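Local coordinates for ABC transporter, substrate-binding protein (Clostridium perfringens, PDB 4EDP), which probably binds a solute outside the cell and delivers it to an ABC transporter, as bacterial extracellular solute-binding proteins do, at residues D107-Y111 and S112-N116; K203-E206 and A207-P210; A234-S237 and D238-G242; N317-Y320 and G321-D325. All blocks are in the same frame, centred on the assembly; numbering follows the deposited sequence.

All four contacts are local, each joining neighbouring residues along the chain. Contacts 1 and 2 are the most widely separated, their centres about 43 Å apart on opposite sides of the chain's centre, as expected for an elongated two-lobed solute-binding protein. Contact 3 lies about 22 Å from contact 2, centre to centre, with nearest atoms about 7 Å apart. Contacts 3 and 4 meet directly: their centres are about 13 Å apart, and Asp238 OD2 lies 2.6 Å from Thr319 OG1, a probable hydrogen bond, while Gly242 CA packs on Asn317 OD1. Contact 1 is remote from that junction, about 26 Å from contact 4 between centres.

Contact 1. Residues D107-Y111 and S112-N116; sequences DKLDY and SKIPN
Tyr111, Ile114 and Asp110 carry a tight turn in the loop between helix 94-103 and helix 125-130. Asp110 OD1 takes two bonds from Ser112: the backbone N gives one at 3.0 Å, an Asx turn, and OG gives the other at 2.7 Å. Both donors reach the oxygen from the same face of the carboxylate, OG on its syn side and N well above the plane. The side chain can double forward like this because CG is anti to the backbone N (chi1 177°). Two successive i to i+3 backbone bonds continue the turn, Lys113 N to Asp110 O and Ile114 N to Tyr111 O, each at 3.1 Å. Ile114 slants across the Tyr111 side chain, its CB and CD1 both 4.1 Å from Tyr111 CD2, and CD1 equally near CE2. Ile114 CD1 also lies 3.9 Å from Leu109 CD1. The Tyr111 hydroxyl is bonded to Tyr132 O; Leu109 and Ile114 both touch Tyr280 of helix 276-286. Lys113 NZ stays 5.9 Å from Asp110 OD2 and makes a long, weak ion pair with Asp277. The turn is thus fixed mainly by neutral N-H and O-H groups, which would be expected to favour a charged carboxylate.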
loop_
_atom_site.group_PDB
_atom_site.type_symbol
_atom_site.label_atom_id
_atom_site.label_comp_id
_atom_site.label_asym_id
_atom_site.label_seq_id
_atom_site.Cartn_x
_atom_site.Cartn_y
_atom_site.Cartn_z
ATOM N N ASP A 107 -7.081 6.468 -18.580
ATOM C CA ASP A 107 -7.320 5.559 -19.683
ATOM C C ASP A 107 -7.191 4.084 -19.344
ATOM O O ASP A 107 -6.330 3.701 -18.543
ATOM C CB ASP A 107 -6.247 5.737 -20.771
ATOM C CG ASP A 107 -6.561 6.805 -21.784
ATOM O OD1 ASP A 107 -7.643 7.432 -21.742
ATOM O OD2 ASP A 107 -5.701 6.968 -22.674
ATOM N N LYS A 108 -8.042 3.253 -19.946
ATOM C CA LYS A 108 -7.911 1.803 -19.800
ATOM C C LYS A 108 -6.683 1.554 -20.689
ATOM O O LYS A 108 -6.660 1.980 -21.845
ATOM C CB LYS A 108 -9.155 1.069 -20.301
ATOM C CG LYS A 108 -9.147 -0.440 -20.059
ATOM C CD LYS A 108 -10.365 -1.092 -20.692
ATOM C CE LYS A 108 -10.400 -2.609 -20.498
ATOM N NZ LYS A 108 -10.630 -3.003 -19.086
ATOM N N LEU A 109 -5.668 0.877 -20.166
ATOM C CA LEU A 109 -4.408 0.725 -20.897
ATOM C C LEU A 109 -4.247 -0.431 -21.860
ATOM O O LEU A 109 -4.750 -1.524 -21.629
ATOM C CB LEU A 109 -3.266 0.678 -19.899
ATOM C CG LEU A 109 -3.120 1.870 -18.941
ATOM C CD1 LEU A 109 -1.868 1.660 -18.074
ATOM C CD2 LEU A 109 -3.041 3.201 -19.711
ATOM N N ASP A 110 -3.534 -0.153 -22.945
ATOM C CA ASP A 110 -3.207 -1.156 -23.944
ATOM C C ASP A 110 -1.893 -1.757 -23.479
ATOM O O ASP A 110 -0.828 -1.202 -23.703
ATOM C CB ASP A 110 -3.079 -0.523 -25.315
ATOM C CG ASP A 110 -2.665 -1.509 -26.378
ATOM O OD1 ASP A 110 -2.438 -2.696 -26.059
ATOM O OD2 ASP A 110 -2.563 -1.080 -27.543
ATOM N N TYR A 111 -1.975 -2.895 -22.799
ATOM C CA TYR A 111 -0.779 -3.536 -22.272
ATOM C C TYR A 111 0.168 -4.102 -23.332
ATOM O O TYR A 111 1.277 -4.538 -22.993
ATOM C CB TYR A 111 -1.128 -4.576 -21.180
ATOM C CG TYR A 111 -1.354 -3.931 -19.831
ATOM C CD1 TYR A 111 -2.601 -3.457 -19.454
ATOM C CD2 TYR A 111 -0.286 -3.720 -18.966
ATOM C CE1 TYR A 111 -2.786 -2.834 -18.228
ATOM C CE2 TYR A 111 -0.460 -3.126 -17.755
ATOM C CZ TYR A 111 -1.702 -2.666 -17.385
ATOM O OH TYR A 111 -1.837 -2.075 -16.138
ATOM N N SER A 112 -0.230 -4.076 -24.601
ATOM C CA SER A 112 0.677 -4.529 -25.654
ATOM C C SER A 112 1.835 -3.510 -25.757
ATOM O O SER A 112 2.883 -3.804 -26.330
ATOM C CB SER A 112 -0.031 -4.691 -27.004
ATOM O OG SER A 112 -0.398 -3.456 -27.594
ATOM N N LYS A 113 1.631 -2.325 -25.178
ATOM C CA LYS A 113 2.632 -1.249 -25.165
ATOM C C LYS A 113 3.455 -1.218 -23.880
ATOM O O LYS A 113 4.311 -0.344 -23.693
ATOM C CB LYS A 113 1.913 0.096 -25.316
ATOM C CG LYS A 113 1.320 0.348 -26.683
ATOM C CD LYS A 113 0.424 1.599 -26.638
ATOM C CE LYS A 113 0.345 2.301 -27.960
ATOM N NZ LYS A 113 1.632 3.021 -28.219
ATOM N N ILE A 114 3.199 -2.168 -22.985
ATOM C CA ILE A 114 3.891 -2.229 -21.696
ATOM C C ILE A 114 4.387 -3.671 -21.510
ATOM O O ILE A 114 3.938 -4.391 -20.608
ATOM C CB ILE A 114 2.939 -1.813 -20.548
ATOM C CG1 ILE A 114 2.199 -0.516 -20.905
ATOM C CG2 ILE A 114 3.704 -1.685 -19.195
ATOM C CD1 ILE A 114 1.237 -0.003 -19.804
ATOM N N PRO A 115 5.361 -4.085 -22.328
ATOM C CA PRO A 115 5.819 -5.474 -22.237
ATOM C C PRO A 115 6.403 -5.865 -20.890
ATOM O O PRO A 115 6.274 -7.028 -20.491
ATOM C CB PRO A 115 6.861 -5.579 -23.356
ATOM C CG PRO A 115 7.295 -4.163 -23.590
ATOM C CD PRO A 115 6.075 -3.346 -23.381
ATOM N N ASN A 116 6.964 -4.900 -20.156
ATOM C CA ASN A 116 7.546 -5.195 -18.841
ATOM C C ASN A 116 6.530 -5.641 -17.810
ATOM O O ASN A 116 6.896 -6.220 -16.797
ATOM C CB ASN A 116 8.405 -4.030 -18.325
ATOM C CG ASN A 116 9.736 -3.934 -19.070
ATOM O OD1 ASN A 116 10.240 -4.960 -19.557
ATOM N ND2 ASN A 116 10.320 -2.724 -19.154
#

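Contact 2. Residues K203-E206 and A207-P210; sequences KELE and ALKP
The contact lies near the C-terminal end of helix 199-208, where Glu204, Leu205 and Glu206 meet Ala207, Leu208 and Lys209. The bonding pattern changes over these few residues. Ala207 N still makes a regular i to i+4 bond to Lys203 O, at 3.2 Å and with an N-H...O angle of 152°. Leu208 N is shared between Glu204 O and Leu205 O, and both bonds are weak. Lys209 N then turns mainly to Glu206 O, three residues back, at 3.2 Å and 150°, keeping a weak bond to Leu205 O at 3.4 Å. In the bond to Glu206 the donor stands above the carbonyl plane.

The Lys209 side chain passes over the same carbonyl: its CG, anti to the carbonyl carbon (chi1 -66°), lies 3.2 Å from Glu206 O. The chain then bends away at chi3 and chi4, and NZ finds the carbonyl of Ile349 in helix 332-350. On the buried face Leu205 CD2 and Leu208 CD2 lie 4.3 Å apart. Leu205 also packs on Trp346 and Met350 of helix 332-350, whereas Leu208 rests on Met181 of helix 178-189 and on Trp160. Glu204 pairs with Lys188 through OE1, while its backbone O also accepts from Trp160 NE1.

Pro210 has no N-H to offer, so it cannot supply the next bond of the series. The i to i+4 bonds therefore weaken along these residues and an i to i+3 bond takes over at Lys209 N, with the N-H groups of Leu208 and Lys209 each divided between two carbonyls.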
loop_
_atom_site.group_PDB
_atom_site.type_symbol
_atom_site.label_atom_id
_atom_site.label_comp_id
_atom_site.label_asym_id
_atom_site.label_seq_id
_atom_site.Cartn_x
_atom_site.Cartn_y
_atom_site.Cartn_z
ATOM N N LYS A 203 -18.735 -7.120 13.559
ATOM C CA LYS A 203 -19.086 -7.768 14.821
ATOM C C LYS A 203 -17.814 -8.341 15.456
ATOM O O LYS A 203 -17.682 -8.336 16.689
ATOM C CB LYS A 203 -20.142 -8.860 14.640
ATOM C CG LYS A 203 -21.534 -8.359 14.269
ATOM C CD LYS A 203 -22.158 -7.487 15.355
ATOM C CE LYS A 203 -23.601 -7.125 15.000
ATOM N NZ LYS A 203 -24.270 -6.321 16.069
ATOM N N GLU A 204 -16.879 -8.833 14.636
ATOM C CA GLU A 204 -15.605 -9.341 15.172
ATOM C C GLU A 204 -14.760 -8.172 15.684
ATOM O O GLU A 204 -14.056 -8.304 16.680
ATOM C CB GLU A 204 -14.827 -10.176 14.163
ATOM C CG GLU A 204 -15.467 -11.507 13.831
ATOM C CD GLU A 204 -15.474 -12.490 15.009
ATOM O OE1 GLU A 204 -14.793 -12.266 16.028
ATOM O OE2 GLU A 204 -16.157 -13.511 14.901
ATOM N N LEU A 205 -14.828 -7.036 15.015
ATOM C CA LEU A 205 -14.101 -5.846 15.488
ATOM C C LEU A 205 -14.649 -5.399 16.853
ATOM O O LEU A 205 -13.873 -4.966 17.714
ATOM C CB LEU A 205 -14.116 -4.729 14.453
ATOM C CG LEU A 205 -13.264 -5.003 13.200
ATOM C CD1 LEU A 205 -13.531 -3.977 12.133
ATOM C CD2 LEU A 205 -11.756 -5.017 13.558
ATOM N N GLU A 206 -15.968 -5.479 17.057
ATOM C CA GLU A 206 -16.532 -5.157 18.376
ATOM C C GLU A 206 -15.908 -6.073 19.419
ATOM O O GLU A 206 -15.556 -5.635 20.535
ATOM C CB GLU A 206 -18.064 -5.366 18.445
ATOM C CG GLU A 206 -18.872 -4.465 17.616
ATOM C CD GLU A 206 -20.378 -4.678 17.814
ATOM O OE1 GLU A 206 -20.794 -5.709 18.396
ATOM O OE2 GLU A 206 -21.142 -3.798 17.382
ATOM N N ALA A 207 -15.791 -7.355 19.068
ATOM C CA ALA A 207 -15.233 -8.343 19.976
ATOM C C ALA A 207 -13.758 -8.088 20.286
ATOM O O ALA A 207 -13.261 -8.509 21.329
ATOM C CB ALA A 207 -15.425 -9.760 19.432
ATOM N N LEU A 208 -13.055 -7.403 19.391
ATOM C CA LEU A 208 -11.629 -7.125 19.609
ATOM C C LEU A 208 -11.388 -5.920 20.534
ATOM O O LEU A 208 -10.280 -5.745 21.057
ATOM C CB LEU A 208 -10.978 -6.830 18.258
ATOM C CG LEU A 208 -9.476 -6.631 18.189
ATOM C CD1 LEU A 208 -8.752 -7.928 18.633
ATOM C CD2 LEU A 208 -9.084 -6.250 16.759
ATOM N N LYS A 209 -12.424 -5.113 20.739
ATOM C CA LYS A 209 -12.321 -3.873 21.530
ATOM C C LYS A 209 -11.557 -3.936 22.844
ATOM O O LYS A 209 -10.784 -3.034 23.119
ATOM C CB LYS A 209 -13.681 -3.236 21.789
ATOM C CG LYS A 209 -14.414 -2.691 20.558
ATOM C CD LYS A 209 -15.844 -2.230 20.910
ATOM C CE LYS A 209 -15.882 -1.106 21.946
ATOM N NZ LYS A 209 -15.162 0.137 21.501
ATOM N N PRO A 210 -11.792 -4.957 23.685
ATOM C CA PRO A 210 -11.043 -4.982 24.949
ATOM C C PRO A 210 -9.533 -5.018 24.827
ATOM O O PRO A 210 -8.832 -4.610 25.769
ATOM C CB PRO A 210 -11.538 -6.257 25.636
ATOM C CG PRO A 210 -12.885 -6.485 25.072
ATOM C CD PRO A 210 -12.807 -6.017 23.628
#

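Contact 3. Residues A234-S237 and D238-G242; sequences AVAS and DFAFG
Ser237 faces Ala240 and Phe241 where strand 233-237 turns straight into helix 238-247, and it supplies two acceptors to the first helical turn. As the N-cap, its OG accepts from Ala240 N at 3.1 Å with an N-H...O angle of 157°. Its backbone O accepts from Phe241 N at 2.9 Å, the donor sitting nearly along the C=O axis. The pair of bonds, side chain to i+3 and main chain to i+4, makes an ST motif. With OG between its backbone N and carbonyl carbon (chi1 69°), the hydroxyl lies over the first turn, where Ala240 N can reach it.

Phe239 N is served from within the helix: Asp238 OD1 accepts it at 2.7 Å, on the anti side of the carboxylate and over a bent N-H...O angle of 131°. The other carboxylate oxygen, OD2, is bonded to Thr319 OG1 and more weakly to Ser140 N. The backbone of Asp238 pairs with Ser140, and that of Ala236 with Gly142, so the strand stays bonded to strand 135-145 up to the start of the helix. Gly242 N reaches Asp238 O in a weak bond of 3.3 Å.

Apolar contact is slight: Ala236 CB meets Ala240 CB at 3.8 Å. The axes of strand 234-237 and helix 238-242 come within 5.1 Å of each other. Ala240 also touches Ser219 of helix 219-227.

Three successive N-H groups of the first turn, those of residues 239 to 241, thus have acceptors. A carboxylate at this helix start would probably be favoured by the helix dipole, while OD2 ties the helix start to Thr319.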
loop_
_atom_site.group_PDB
_atom_site.type_symbol
_atom_site.label_atom_id
_atom_site.label_comp_id
_atom_site.label_asym_id
_atom_site.label_seq_id
_atom_site.Cartn_x
_atom_site.Cartn_y
_atom_site.Cartn_z
ATOM N N ALA A 234 1.170 -4.929 17.494
ATOM C CA ALA A 234 0.496 -4.001 16.592
ATOM C C ALA A 234 0.410 -4.555 15.177
ATOM O O ALA A 234 1.345 -5.213 14.699
ATOM C CB ALA A 234 1.205 -2.617 16.555
ATOM N N VAL A 235 -0.718 -4.332 14.518
ATOM C CA VAL A 235 -0.834 -4.678 13.106
ATOM C C VAL A 235 -0.187 -3.466 12.440
ATOM O O VAL A 235 -0.656 -2.343 12.616
ATOM C CB VAL A 235 -2.286 -4.849 12.649
ATOM C CG1 VAL A 235 -2.363 -4.973 11.137
ATOM C CG2 VAL A 235 -2.934 -6.029 13.354
ATOM N N ALA A 236 0.887 -3.679 11.696
ATOM C CA ALA A 236 1.633 -2.574 11.132
ATOM C C ALA A 236 2.378 -2.933 9.852
ATOM O O ALA A 236 2.686 -4.087 9.592
ATOM C CB ALA A 236 2.629 -2.097 12.160
ATOM N N SER A 237 2.715 -1.901 9.094
ATOM C CA SER A 237 3.412 -2.062 7.838
ATOM C C SER A 237 4.866 -2.467 8.001
ATOM O O SER A 237 5.467 -2.315 9.072
ATOM C CB SER A 237 3.373 -0.735 7.082
ATOM O OG SER A 237 4.177 0.249 7.746
ATOM N N ASP A 238 5.425 -2.974 6.909
ATOM C CA ASP A 238 6.826 -3.311 6.818
ATOM C C ASP A 238 7.684 -2.092 7.183
ATOM O O ASP A 238 8.664 -2.216 7.933
ATOM C CB ASP A 238 7.155 -3.833 5.409
ATOM C CG ASP A 238 6.504 -3.007 4.272
ATOM O OD1 ASP A 238 6.004 -1.878 4.484
ATOM O OD2 ASP A 238 6.519 -3.509 3.131
ATOM N N PHE A 239 7.291 -0.915 6.705
ATOM C CA PHE A 239 8.033 0.318 7.031
ATOM C C PHE A 239 8.037 0.584 8.554
ATOM O O PHE A 239 9.080 0.922 9.155
ATOM C CB PHE A 239 7.461 1.534 6.285
ATOM C CG PHE A 239 8.162 2.826 6.634
ATOM C CD1 PHE A 239 9.341 3.185 6.001
ATOM C CD2 PHE A 239 7.665 3.662 7.626
ATOM C CE1 PHE A 239 10.007 4.359 6.350
ATOM C CE2 PHE A 239 8.315 4.832 7.966
ATOM C CZ PHE A 239 9.487 5.183 7.328
ATOM N N ALA A 240 6.871 0.412 9.169
ATOM C CA ALA A 240 6.661 0.615 10.607
ATOM C C ALA A 240 7.481 -0.383 11.434
ATOM O O ALA A 240 8.039 -0.015 12.483
ATOM C CB ALA A 240 5.171 0.521 10.950
ATOM N N PHE A 241 7.586 -1.633 10.980
ATOM C CA PHE A 241 8.419 -2.602 11.709
ATOM C C PHE A 241 9.858 -2.073 11.786
ATOM O O PHE A 241 10.544 -2.173 12.818
ATOM C CB PHE A 241 8.372 -3.996 11.084
ATOM C CG PHE A 241 9.302 -4.970 11.748
ATOM C CD1 PHE A 241 9.088 -5.357 13.041
ATOM C CD2 PHE A 241 10.369 -5.529 11.065
ATOM C CE1 PHE A 241 9.938 -6.247 13.679
ATOM C CE2 PHE A 241 11.224 -6.420 11.697
ATOM C CZ PHE A 241 11.010 -6.773 12.999
ATOM N N GLY A 242 10.329 -1.492 10.696
ATOM C CA GLY A 242 11.679 -0.917 10.709
ATOM C C GLY A 242 11.847 0.199 11.736
ATOM O O GLY A 242 12.846 0.247 12.482
#

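Contact 4. Residues N317-Y320 and G321-D325; sequences NLTY and GPVVD
Thr319 points its methyl into the two valines that follow the turn. CG2 is set anti to the backbone N (chi1 -73° for OG1), which brings it to 3.6 Å from Val323 CG1 and 3.7 Å from Val324 CG2. Against Val323 the threonine side chain stands at about a right angle, against Val324 it runs at a slant. The Val323 branch that touches is CG1, placed between its backbone N and carbonyl carbon; the residue has two conformers, so this half of the contact holds for one of them. The other branch of the threonine, OG1, lies beside the backbone N and bonds to the hydroxyl of Ser140 and to Asp238 OD2.

The turn leads into the short, weakly bonded helix 322-325 by way of Gly321. Its positive phi of 105° with psi -157° is a backbone shape that calls for glycine, since a CB would be jammed against the carbonyl O of Tyr320. Gly321 O accepts from Val324 N at 2.9 Å, within the first turn. A water donates to Tyr320 O at 2.8 Å and accepts from Val323 N at 3.0 Å, bridging two backbone groups that have no direct hydrogen bond across the segments.

The CB of Tyr320 points away from segment 321-325, with CG anti to the backbone N; CG lies 3.4 Å from Gly321 N, which comes to the ring obliquely. The hydroxyl makes a weak bond to Val308 O, and the Tyr320 side chain also touches Thr315.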
loop_
_atom_site.group_PDB
_atom_site.type_symbol
_atom_site.label_atom_id
_atom_site.label_comp_id
_atom_site.label_asym_id
_atom_site.label_seq_id
_atom_site.Cartn_x
_atom_site.Cartn_y
_atom_site.Cartn_z
ATOM N N ASN A 317 13.588 -4.314 5.540
ATOM C CA ASN A 317 12.392 -3.483 5.675
ATOM C C ASN A 317 11.522 -3.399 4.411
ATOM O O ASN A 317 10.528 -2.681 4.376
ATOM C CB ASN A 317 12.743 -2.105 6.220
ATOM C CG ASN A 317 13.399 -2.179 7.589
ATOM O OD1 ASN A 317 13.125 -3.089 8.386
ATOM N ND2 ASN A 317 14.265 -1.218 7.870
ATOM N N LEU A 318 11.900 -4.123 3.367
ATOM C CA LEU A 318 11.059 -4.167 2.182
ATOM C C LEU A 318 10.229 -5.420 2.285
ATOM O O LEU A 318 10.491 -6.284 3.135
ATOM C CB LEU A 318 11.895 -4.256 0.902
ATOM C CG LEU A 318 12.751 -3.039 0.595
ATOM C CD1 LEU A 318 13.376 -3.211 -0.777
ATOM C CD2 LEU A 318 11.914 -1.790 0.645
ATOM N N THR A 319 9.222 -5.527 1.428
ATOM C CA THR A 319 8.433 -6.742 1.350
ATOM C C THR A 319 8.944 -7.462 0.103
ATOM O O THR A 319 8.770 -6.986 -1.018
ATOM C CB THR A 319 6.942 -6.459 1.291
ATOM O OG1 THR A 319 6.524 -6.018 2.598
ATOM C CG2 THR A 319 6.187 -7.738 0.892
ATOM N N TYR A 320 9.568 -8.615 0.313
ATOM C CA TYR A 320 10.240 -9.313 -0.775
ATOM C C TYR A 320 10.323 -10.781 -0.478
ATOM O O TYR A 320 10.653 -11.182 0.650
ATOM C CB TYR A 320 11.664 -8.753 -0.832
ATOM C CG TYR A 320 12.552 -9.302 -1.917
ATOM C CD1 TYR A 320 12.414 -8.866 -3.221
ATOM C CD2 TYR A 320 13.541 -10.224 -1.634
ATOM C CE1 TYR A 320 13.233 -9.347 -4.219
ATOM C CE2 TYR A 320 14.367 -10.713 -2.631
ATOM C CZ TYR A 320 14.208 -10.263 -3.915
ATOM O OH TYR A 320 15.012 -10.732 -4.924
ATOM N N GLY A 321 10.018 -11.590 -1.476
ATOM C CA GLY A 321 10.151 -13.035 -1.322
ATOM C C GLY A 321 8.875 -13.812 -1.149
ATOM O O GLY A 321 7.796 -13.348 -1.521
ATOM N N PRO A 322 8.989 -14.995 -0.549
ATOM C CA PRO A 322 7.865 -15.884 -0.341
ATOM C C PRO A 322 6.643 -15.240 0.281
ATOM O O PRO A 322 5.514 -15.653 -0.015
ATOM C CB PRO A 322 8.449 -16.970 0.578
ATOM C CG PRO A 322 9.865 -17.009 0.225
ATOM C CD PRO A 322 10.246 -15.588 -0.061
ATOM N N VAL A 323 6.850 -14.218 1.109
ATOM C CA VAL A 323 5.739 -13.539 1.759
ATOM C C VAL A 323 4.726 -13.039 0.734
ATOM O O VAL A 323 3.519 -13.100 0.972
ATOM C CB VAL A 323 6.212 -12.338 2.605
ATOM C CG1 VAL A 323 6.773 -11.227 1.702
ATOM C CG2 VAL A 323 5.065 -11.789 3.440
ATOM N N VAL A 324 5.218 -12.550 -0.403
ATOM C CA VAL A 324 4.355 -12.010 -1.450
ATOM C C VAL A 324 3.494 -13.101 -2.082
ATOM O O VAL A 324 2.316 -12.878 -2.314
ATOM C CB VAL A 324 5.165 -11.296 -2.568
ATOM C CG1 VAL A 324 4.236 -10.861 -3.709
ATOM C CG2 VAL A 324 5.922 -10.094 -1.980
ATOM N N ASP A 325 4.084 -14.265 -2.329
ATOM C CA ASP A 325 3.401 -15.406 -2.982
ATOM C C ASP A 325 2.133 -15.869 -2.242
ATOM O O ASP A 325 1.164 -16.341 -2.868
ATOM C CB ASP A 325 4.332 -16.630 -3.077
ATOM C CG ASP A 325 5.730 -16.316 -3.655
ATOM O OD1 ASP A 325 5.977 -15.194 -4.152
ATOM O OD2 ASP A 325 6.603 -17.217 -3.582
HETATM O O HOH W 1 9.463 -13.236 2.116
#